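Local coordinates for protein putative carbohydrate-active enzyme (Uncultured organism, PDB 5WH8) that probably hydrolyses O-glycosidic bonds, as a family 5 glycoside hydrolase (cellulase) module with a TIM-barrel fold, one part of a longer multi-modular protein, at residues Lys56-Asp61 / Ala281-Gly286; Ala49-Leu54 / Asp91-Ile96; Val225-Gly230 / Arg264-Val269. All blocks are in the same frame, centred on the assembly; numbering follows the deposited sequence. Where two conformers were deposited one is given.

Interaction 1 (Lys56-Asp61 / Ala281-Gly286)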
loop_
_atom_site.group_PDB
_atom_site.type_symbol
_atom_site.label_atom_id
_atom_site.label_comp_id
_atom_site.label_asym_id
_atom_site.label_seq_id
_atom_site.Cartn_x
_atom_site.Cartn_y
_atom_site.Cartn_z
ATOM N N LYS A 56 13.396 -10.847 -6.079
ATOM C CA LYS A 56 14.405 -11.896 -5.949
ATOM C C LYS A 56 15.443 -11.646 -4.857
ATOM O O LYS A 56 15.912 -12.613 -4.237
ATOM C CB LYS A 56 15.137 -12.106 -7.280
ATOM C CG LYS A 56 14.242 -12.496 -8.446
ATOM C CD LYS A 56 13.426 -13.775 -8.222
ATOM C CE LYS A 56 14.292 -15.026 -8.189
ATOM N NZ LYS A 56 13.462 -16.258 -8.046
ATOM N N ASP A 57 15.820 -10.385 -4.638
ATOM C CA ASP A 57 16.862 -10.024 -3.671
ATOM C C ASP A 57 16.348 -9.460 -2.340
ATOM O O ASP A 57 16.930 -9.731 -1.296
ATOM C CB ASP A 57 17.828 -8.991 -4.280
ATOM C CG ASP A 57 18.402 -9.422 -5.627
ATOM O OD1 ASP A 57 18.635 -10.636 -5.836
ATOM O OD2 ASP A 57 18.642 -8.538 -6.467
ATOM N N TRP A 58 15.293 -8.646 -2.349
ATOM C CA TRP A 58 14.770 -8.122 -1.085
ATOM C C TRP A 58 13.634 -8.999 -0.530
ATOM O O TRP A 58 13.206 -8.775 0.591
ATOM C CB TRP A 58 14.244 -6.679 -1.210
ATOM C CG TRP A 58 15.172 -5.575 -1.665
ATOM C CD1 TRP A 58 16.154 -5.625 -2.625
ATOM C CD2 TRP A 58 15.153 -4.231 -1.182
ATOM N NE1 TRP A 58 16.731 -4.384 -2.767
ATOM C CE2 TRP A 58 16.138 -3.514 -1.887
ATOM C CE3 TRP A 58 14.388 -3.559 -0.221
ATOM C CZ2 TRP A 58 16.378 -2.165 -1.667
ATOM C CZ3 TRP A 58 14.620 -2.233 -0.003
ATOM C CH2 TRP A 58 15.609 -1.533 -0.720
ATOM N N ASN A 59 13.116 -9.941 -1.321
ATOM C CA ASN A 59 12.086 -10.876 -0.861
ATOM C C ASN A 59 10.746 -10.197 -0.536
ATOM O O ASN A 59 10.037 -10.625 0.378
ATOM C CB ASN A 59 12.582 -11.653 0.366
ATOM C CG ASN A 59 13.954 -12.259 0.148
ATOM O OD1 ASN A 59 14.935 -11.884 0.801
ATOM N ND2 ASN A 59 14.033 -13.189 -0.787
ATOM N N ILE A 60 10.371 -9.155 -1.283
ATOM C CA ILE A 60 9.099 -8.492 -0.993
ATOM C C ILE A 60 7.921 -9.364 -1.419
ATOM O O ILE A 60 8.047 -10.186 -2.335
ATOM C CB ILE A 60 8.940 -7.096 -1.675
ATOM C CG1 ILE A 60 8.842 -7.156 -3.212
ATOM C CG2 ILE A 60 10.057 -6.143 -1.215
ATOM C CD1 ILE A 60 8.385 -5.844 -3.847
ATOM N N ASP A 61 6.794 -9.169 -0.745
ATOM C CA ASP A 61 5.544 -9.865 -1.056
ATOM C C ASP A 61 4.577 -8.997 -1.846
ATOM O O ASP A 61 3.614 -9.511 -2.432
ATOM C CB ASP A 61 4.820 -10.280 0.212
ATOM C CG ASP A 61 5.629 -11.203 1.097
ATOM O OD1 ASP A 61 6.198 -12.200 0.590
ATOM O OD2 ASP A 61 5.674 -10.914 2.316
ATOM N N ALA A 281 14.384 7.227 2.450
ATOM C CA ALA A 281 14.612 6.594 1.143
ATOM C C ALA A 281 15.477 5.354 1.332
ATOM O O ALA A 281 16.509 5.417 2.015
ATOM C CB ALA A 281 15.277 7.582 0.175
ATOM N N ALA A 282 15.065 4.224 0.732
ATOM C CA ALA A 282 15.712 2.927 0.970
ATOM C C ALA A 282 16.981 2.703 0.125
ATOM O O ALA A 282 17.770 1.806 0.430
ATOM C CB ALA A 282 14.699 1.804 0.714
ATOM N N LEU A 283 17.178 3.536 -0.908
ATOM C CA LEU A 283 18.375 3.468 -1.770
ATOM C C LEU A 283 19.273 4.682 -1.540
ATOM O O LEU A 283 18.787 5.802 -1.287
ATOM C CB LEU A 283 17.979 3.428 -3.249
ATOM C CG LEU A 283 17.121 2.235 -3.706
ATOM C CD1 LEU A 283 16.537 2.485 -5.084
ATOM C CD2 LEU A 283 17.962 0.980 -3.690
ATOM N N LYS A 284 20.578 4.468 -1.672
ATOM C CA LYS A 284 21.540 5.566 -1.652
ATOM C C LYS A 284 21.392 6.430 -2.880
ATOM O O LYS A 284 21.042 5.946 -3.952
ATOM C CB LYS A 284 22.979 5.025 -1.572
ATOM C CG LYS A 284 23.277 4.299 -0.289
ATOM C CD LYS A 284 24.744 3.993 -0.100
ATOM C CE LYS A 284 25.036 3.695 1.363
ATOM N NZ LYS A 284 26.466 3.357 1.598
ATOM N N PRO A 285 21.676 7.726 -2.742
ATOM C CA PRO A 285 21.585 8.594 -3.920
ATOM C C PRO A 285 22.440 8.067 -5.058
ATOM O O PRO A 285 23.547 7.574 -4.829
ATOM C CB PRO A 285 22.086 9.944 -3.396
ATOM C CG PRO A 285 21.774 9.909 -1.920
ATOM C CD PRO A 285 21.982 8.471 -1.510
ATOM N N GLY A 286 21.888 8.106 -6.262
ATOM C CA GLY A 286 22.591 7.632 -7.435
ATOM C C GLY A 286 22.339 6.179 -7.808
ATOM O O GLY A 286 22.777 5.723 -8.853
#
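W58 drives the far end of its indole into the loop 281-286, where it meets the methyl of A282 and one branch of L283. The benzo half of the ring does the touching: CH2 of W58 lies 3.7 Å from CB of A282, which sits at the ring edge and in its plane. On the neighbouring corner, CZ2 of W58 comes to 4.1 Å from CD2 of L283, again near the ring plane, and the leucine crosses the indole at a slant. L283 gets there through its tip: CG stands anti to the carbonyl carbon (chi1 -61°), and CD2 is the methyl that reaches the ring. The backbones stay far apart, 11.3 Å between CA of W58 and CA of A282, and the ring bridges most of that gap. All three side chains are buried, and the side-chain contacts are apolar. The polar edge of the indole is satisfied by W293, whose carbonyl O accepts the NE1 hydrogen bond, while K304 makes a cation-pi contact and F273 packs edge-to-face with the ring. In this (beta/alpha)8 TIM barrel the loop from helix 48-56 into strand 62-68 thus meets the long loop after the last barrel strand, 268-273, with M34 of strand 32-36 touching both W58 and A282 and L307 of helix 298-307 packing on W58.

Interaction 2 (Ala49-Leu54 / Asp91-Ile96)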
loop_
_atom_site.group_PDB
_atom_site.type_symbol
_atom_site.label_atom_id
_atom_site.label_comp_id
_atom_site.label_asym_id
_atom_site.label_seq_id
_atom_site.Cartn_x
_atom_site.Cartn_y
_atom_site.Cartn_z
ATOM N N ALA A 49 13.382 -4.375 -14.271
ATOM C CA ALA A 49 14.619 -4.724 -13.586
ATOM C C ALA A 49 14.590 -4.415 -12.092
ATOM O O ALA A 49 15.064 -5.211 -11.286
ATOM C CB ALA A 49 15.798 -4.019 -14.238
ATOM N N SER A 50 14.070 -3.255 -11.704
ATOM C CA SER A 50 14.127 -2.874 -10.301
ATOM C C SER A 50 13.160 -3.720 -9.498
ATOM O O SER A 50 13.491 -4.182 -8.402
ATOM C CB SER A 50 13.836 -1.377 -10.112
ATOM O OG SER A 50 12.480 -1.039 -10.358
ATOM N N LEU A 51 11.958 -3.946 -10.023
ATOM C CA LEU A 51 11.022 -4.794 -9.299
ATOM C C LEU A 51 11.487 -6.259 -9.253
ATOM O O LEU A 51 11.266 -6.945 -8.268
ATOM C CB LEU A 51 9.631 -4.699 -9.917
ATOM C CG LEU A 51 8.724 -3.567 -9.412
ATOM C CD1 LEU A 51 8.295 -3.845 -8.009
ATOM C CD2 LEU A 51 9.382 -2.218 -9.502
ATOM N N THR A 52 12.186 -6.728 -10.285
ATOM C CA THR A 52 12.770 -8.068 -10.240
ATOM C C THR A 52 13.780 -8.172 -9.078
ATOM O O THR A 52 13.778 -9.161 -8.348
ATOM C CB THR A 52 13.441 -8.450 -11.603
ATOM O OG1 THR A 52 12.446 -8.588 -12.609
ATOM C CG2 THR A 52 14.158 -9.777 -11.501
ATOM N N ALA A 53 14.607 -7.143 -8.884
ATOM C CA ALA A 53 15.542 -7.127 -7.754
ATOM C C ALA A 53 14.792 -7.098 -6.423
ATOM O O ALA A 53 15.181 -7.777 -5.474
ATOM C CB ALA A 53 16.508 -5.916 -7.852
ATOM N N LEU A 54 13.726 -6.301 -6.333
ATOM C CA LEU A 54 12.951 -6.268 -5.102
ATOM C C LEU A 54 12.406 -7.653 -4.742
ATOM O O LEU A 54 12.383 -8.052 -3.569
ATOM C CB LEU A 54 11.811 -5.261 -5.214
ATOM C CG LEU A 54 12.226 -3.806 -4.951
ATOM C CD1 LEU A 54 11.128 -2.882 -5.410
ATOM C CD2 LEU A 54 12.502 -3.615 -3.476
ATOM N N ASP A 91 -0.971 0.384 -15.499
ATOM C CA ASP A 91 -1.277 -0.963 -15.968
ATOM C C ASP A 91 0.002 -1.762 -16.241
ATOM O O ASP A 91 0.067 -2.960 -15.941
ATOM C CB ASP A 91 -2.085 -0.947 -17.264
ATOM C CG ASP A 91 -3.528 -0.464 -17.099
ATOM O OD1 ASP A 91 -4.090 -0.449 -15.982
ATOM O OD2 ASP A 91 -4.127 -0.124 -18.151
ATOM N N ASN A 92 0.997 -1.108 -16.843
ATOM C CA ASN A 92 2.281 -1.757 -17.106
ATOM C C ASN A 92 2.931 -2.244 -15.804
ATOM O O ASN A 92 3.451 -3.359 -15.736
ATOM C CB ASN A 92 3.251 -0.819 -17.836
ATOM C CG ASN A 92 2.843 -0.529 -19.283
ATOM O OD1 ASN A 92 1.968 -1.178 -19.855
ATOM N ND2 ASN A 92 3.502 0.457 -19.878
ATOM N N MET A 93 2.912 -1.403 -14.776
ATOM C CA MET A 93 3.491 -1.776 -13.481
ATOM C C MET A 93 2.713 -2.933 -12.843
ATOM O O MET A 93 3.305 -3.841 -12.256
ATOM C CB MET A 93 3.512 -0.587 -12.522
ATOM C CG MET A 93 4.353 0.580 -12.976
ATOM S SD MET A 93 6.048 0.145 -13.378
ATOM C CE MET A 93 6.580 -0.694 -11.904
ATOM N N VAL A 94 1.384 -2.902 -12.946
ATOM C CA VAL A 94 0.551 -4.002 -12.434
ATOM C C VAL A 94 0.917 -5.327 -13.131
ATOM O O VAL A 94 0.989 -6.384 -12.492
ATOM C CB VAL A 94 -0.955 -3.679 -12.604
ATOM C CG1 VAL A 94 -1.824 -4.888 -12.221
ATOM C CG2 VAL A 94 -1.319 -2.451 -11.775
ATOM N N ASP A 95 1.173 -5.269 -14.433
ATOM C CA ASP A 95 1.537 -6.467 -15.185
ATOM C C ASP A 95 2.926 -6.994 -14.784
ATOM O O ASP A 95 3.139 -8.215 -14.719
ATOM C CB ASP A 95 1.502 -6.197 -16.695
ATOM C CG ASP A 95 0.098 -5.940 -17.225
ATOM O OD1 ASP A 95 -0.893 -6.447 -16.649
ATOM O OD2 ASP A 95 -0.011 -5.238 -18.254
ATOM N N ILE A 96 3.872 -6.094 -14.515
ATOM C CA ILE A 96 5.197 -6.513 -14.045
ATOM C C ILE A 96 5.038 -7.244 -12.718
ATOM O O ILE A 96 5.620 -8.318 -12.534
ATOM C CB ILE A 96 6.168 -5.323 -13.901
ATOM C CG1 ILE A 96 6.584 -4.837 -15.293
ATOM C CG2 ILE A 96 7.430 -5.693 -13.113
ATOM C CD1 ILE A 96 7.145 -3.436 -15.285
#
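L51 faces helix 83-100 and meets two of its residues with two different parts of its side chain. Just before it, S50 turns its hydroxyl back to its own helix start: OG is hydrogen-bonded to the carbonyl O of C45 and to the backbone N of T47. At L51 the CB, close to the backbone, packs against the CG2 methyl of I96 at 4.0 Å. Farther out, the CD2 methyl of L51 lies 4.0 Å from CE of M93, the two side chains running at about a right angle to each other. In M93, bends at chi2 (-54°) and chi3 (-53°) set the terminal methyl, CE, facing L51. In I96 the CG2 branch, anti to the backbone N, takes the contact, while CG1 lies beside that N. Within the two segments the nearest CA atoms, those of L51 and I96, are 7.7 Å apart, and the interface is made of aliphatic carbon alone. One residue on, T52 OG1 bonds back to the carbonyl O of E48, and T52 also packs on L100, a helix 83-100 residue that touches L51 as well. L54 ends the segment turned to the barrel. Two consecutive outer helices of the barrel, 48-56 and 83-100, are joined here over strand 62-68, whose F63 meets L51 and L54 and whose L65 lies under M93 and V94.

Interaction 3 (Val225-Gly230 / Arg264-Val269); sequences VAINKG and RKISWV. With EDO (1,2-ethanediol), chain F; EDO (1,2-ethanediol), chain D.
Apolar contact centres on I227, whose CD1 lies 3.9 Å from CD of R264, near the plane and at the edge of the guanidinium, the two chains crossing at about a right angle. CD1 of I227 also approaches CD1 of I266 at 4.1 Å, tip to tip. R264 presents its aliphatic part because its chain is extended from CG to NE (chi2 157°); its charged end turns to Q224 OE1 and the carbonyl O of W260, and it makes a cation-pi contact with the W260 ring. The polar bonds to two 1,2-ethanediol molecules, presumably picked up from the crystallisation medium, are made by 264-269 alone. NZ of K265 gives a hydrogen bond of 2.8 Å to O1 of one (chain F) and another to S312 OG. NE1 of W268 donates at 2.9 Å to O2 of the other (chain D), in the indole plane and nearly straight (171°). G230, with positive phi, completes a Schellman motif after helix 217-228 (G230 N to I227 O, 3.0 Å; the next residue's N to A226 O), and K265 does likewise after helix 251-263. Through I227, helix 217-228 packs against the turn from helix 251-263 into strand 268-273, an alpha-beta connection of the TIM barrel.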
loop_
_atom_site.group_PDB
_atom_site.type_symbol
_atom_site.label_atom_id
_atom_site.label_comp_id
_atom_site.label_asym_id
_atom_site.label_seq_id
_atom_site.Cartn_x
_atom_site.Cartn_y
_atom_site.Cartn_z
ATOM N N VAL A 225 -8.196 -0.173 19.604
ATOM C CA VAL A 225 -9.642 0.098 19.679
ATOM C C VAL A 225 -10.334 -0.382 18.393
ATOM O O VAL A 225 -11.349 -1.068 18.443
ATOM C CB VAL A 225 -9.965 1.608 19.929
ATOM C CG1 VAL A 225 -11.484 1.868 19.810
ATOM C CG2 VAL A 225 -9.431 2.059 21.290
ATOM N N ALA A 226 -9.771 -0.040 17.233
ATOM C CA ALA A 226 -10.355 -0.473 15.965
ATOM C C ALA A 226 -10.383 -1.984 15.798
ATOM O O ALA A 226 -11.375 -2.548 15.333
ATOM C CB ALA A 226 -9.598 0.160 14.785
ATOM N N ILE A 227 -9.290 -2.648 16.141
ATOM C CA ILE A 227 -9.224 -4.095 16.090
ATOM C C ILE A 227 -10.269 -4.735 17.019
ATOM O O ILE A 227 -10.972 -5.668 16.628
ATOM C CB ILE A 227 -7.821 -4.603 16.458
ATOM C CG1 ILE A 227 -6.794 -4.123 15.419
ATOM C CG2 ILE A 227 -7.822 -6.163 16.580
ATOM C CD1 ILE A 227 -5.346 -4.348 15.845
ATOM N N ASN A 228 -10.383 -4.210 18.233
ATOM C CA ASN A 228 -11.337 -4.760 19.189
ATOM C C ASN A 228 -12.777 -4.569 18.742
ATOM O O ASN A 228 -13.658 -5.389 19.081
ATOM C CB ASN A 228 -11.105 -4.137 20.570
ATOM C CG ASN A 228 -9.819 -4.630 21.225
ATOM O OD1 ASN A 228 -9.260 -5.683 20.862
ATOM N ND2 ASN A 228 -9.353 -3.897 22.204
ATOM N N LYS A 229 -13.027 -3.525 17.957
ATOM C CA LYS A 229 -14.344 -3.273 17.377
ATOM C C LYS A 229 -14.573 -3.959 16.007
ATOM O O LYS A 229 -15.594 -3.725 15.356
ATOM C CB LYS A 229 -14.561 -1.768 17.251
ATOM C CG LYS A 229 -14.676 -1.100 18.633
ATOM C CD LYS A 229 -15.055 0.357 18.545
ATOM C CE LYS A 229 -16.494 0.547 18.068
ATOM N NZ LYS A 229 -17.498 -0.051 18.994
ATOM N N GLY A 230 -13.613 -4.777 15.582
ATOM C CA GLY A 230 -13.793 -5.669 14.448
ATOM C C GLY A 230 -13.235 -5.244 13.108
ATOM O O GLY A 230 -13.569 -5.894 12.110
ATOM N N ARG A 264 -0.211 -9.337 15.632
ATOM C CA ARG A 264 -1.554 -9.142 15.100
ATOM C C ARG A 264 -1.685 -9.547 13.617
ATOM O O ARG A 264 -2.750 -9.394 13.008
ATOM C CB ARG A 264 -1.943 -7.684 15.307
ATOM C CG ARG A 264 -2.212 -7.359 16.763
ATOM C CD ARG A 264 -2.052 -5.900 17.115
ATOM N NE ARG A 264 -2.185 -5.727 18.563
ATOM C CZ ARG A 264 -1.242 -6.030 19.454
ATOM N NH1 ARG A 264 -0.054 -6.490 19.072
ATOM N NH2 ARG A 264 -1.481 -5.858 20.754
ATOM N N LYS A 265 -0.598 -10.065 13.046
ATOM C CA LYS A 265 -0.571 -10.492 11.649
ATOM C C LYS A 265 -0.970 -9.366 10.676
ATOM O O LYS A 265 -1.672 -9.594 9.687
ATOM C CB LYS A 265 -1.503 -11.700 11.466
ATOM C CG LYS A 265 -1.128 -12.652 10.364
ATOM C CD LYS A 265 0.113 -13.452 10.703
ATOM C CE LYS A 265 0.248 -14.660 9.781
ATOM N NZ LYS A 265 1.569 -15.301 9.938
ATOM N N ILE A 266 -0.510 -8.151 10.967
ATOM C CA ILE A 266 -0.842 -6.962 10.179
ATOM C C ILE A 266 0.233 -6.756 9.100
ATOM O O ILE A 266 1.431 -6.705 9.407
ATOM C CB ILE A 266 -0.967 -5.718 11.086
ATOM C CG1 ILE A 266 -2.223 -5.849 11.950
ATOM C CG2 ILE A 266 -1.018 -4.407 10.284
ATOM C CD1 ILE A 266 -2.341 -4.808 13.036
ATOM N N SER A 267 -0.222 -6.643 7.852
ATOM C CA SER A 267 0.660 -6.418 6.709
ATOM C C SER A 267 1.235 -5.006 6.712
ATOM O O SER A 267 0.577 -4.051 7.192
ATOM C CB SER A 267 -0.090 -6.662 5.392
ATOM O OG SER A 267 -0.497 -8.027 5.249
ATOM N N TRP A 268 2.449 -4.877 6.151
ATOM C CA TRP A 268 3.166 -3.601 6.151
ATOM C C TRP A 268 3.929 -3.322 4.865
ATOM O O TRP A 268 4.394 -4.243 4.183
ATOM C CB TRP A 268 4.119 -3.522 7.355
ATOM C CG TRP A 268 5.215 -4.513 7.581
ATOM C CD1 TRP A 268 5.243 -5.469 8.557
ATOM C CD2 TRP A 268 6.507 -4.571 6.936
ATOM N NE1 TRP A 268 6.438 -6.132 8.547
ATOM C CE2 TRP A 268 7.235 -5.608 7.565
ATOM C CE3 TRP A 268 7.116 -3.860 5.883
ATOM C CZ2 TRP A 268 8.533 -5.933 7.198
ATOM C CZ3 TRP A 268 8.387 -4.205 5.506
ATOM C CH2 TRP A 268 9.089 -5.224 6.166
ATOM N N VAL A 269 4.005 -2.024 4.547
ATOM C CA VAL A 269 4.619 -1.513 3.330
ATOM C C VAL A 269 5.470 -0.287 3.713
ATOM O O VAL A 269 4.950 0.685 4.237
ATOM C CB VAL A 269 3.564 -1.117 2.295
ATOM C CG1 VAL A 269 4.211 -0.631 1.019
ATOM C CG2 VAL A 269 2.611 -2.301 1.996
HETATM C C1 EDO F . 2.278 -18.975 9.396
HETATM O O1 EDO F . 1.450 -17.923 8.892
HETATM C C2 EDO F . 3.730 -18.523 9.376
HETATM O O2 EDO F . 3.904 -17.430 10.290
HETATM C C1 EDO D . 9.539 -9.454 10.455
HETATM O O1 EDO D . 8.876 -10.453 11.262
HETATM C C2 EDO D . 8.793 -8.129 10.571
HETATM O O2 EDO D . 7.426 -8.297 10.172
#

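From the N terminus, helix 48-56 first enters interaction 2, which closes the short loop to helix 83-100 around strand 62-68. The turn that follows the helix enters interaction 1, whose partner lies some 220 residues later, so interactions 1 and 2 cross along the chain. They touch, through probable hydrogen bonds from I60 N to L54 O and from W58 N to A53 O, both 3.2 Å. Interaction 3 closes a loop of about 34 residues nested inside that of interaction 1, in series after interaction 2 and across the chain's centre from it. Helix 48-56 and its loop are tied to helix 83-100 and the loop after the last strand, helix 217-228 to the turn before it.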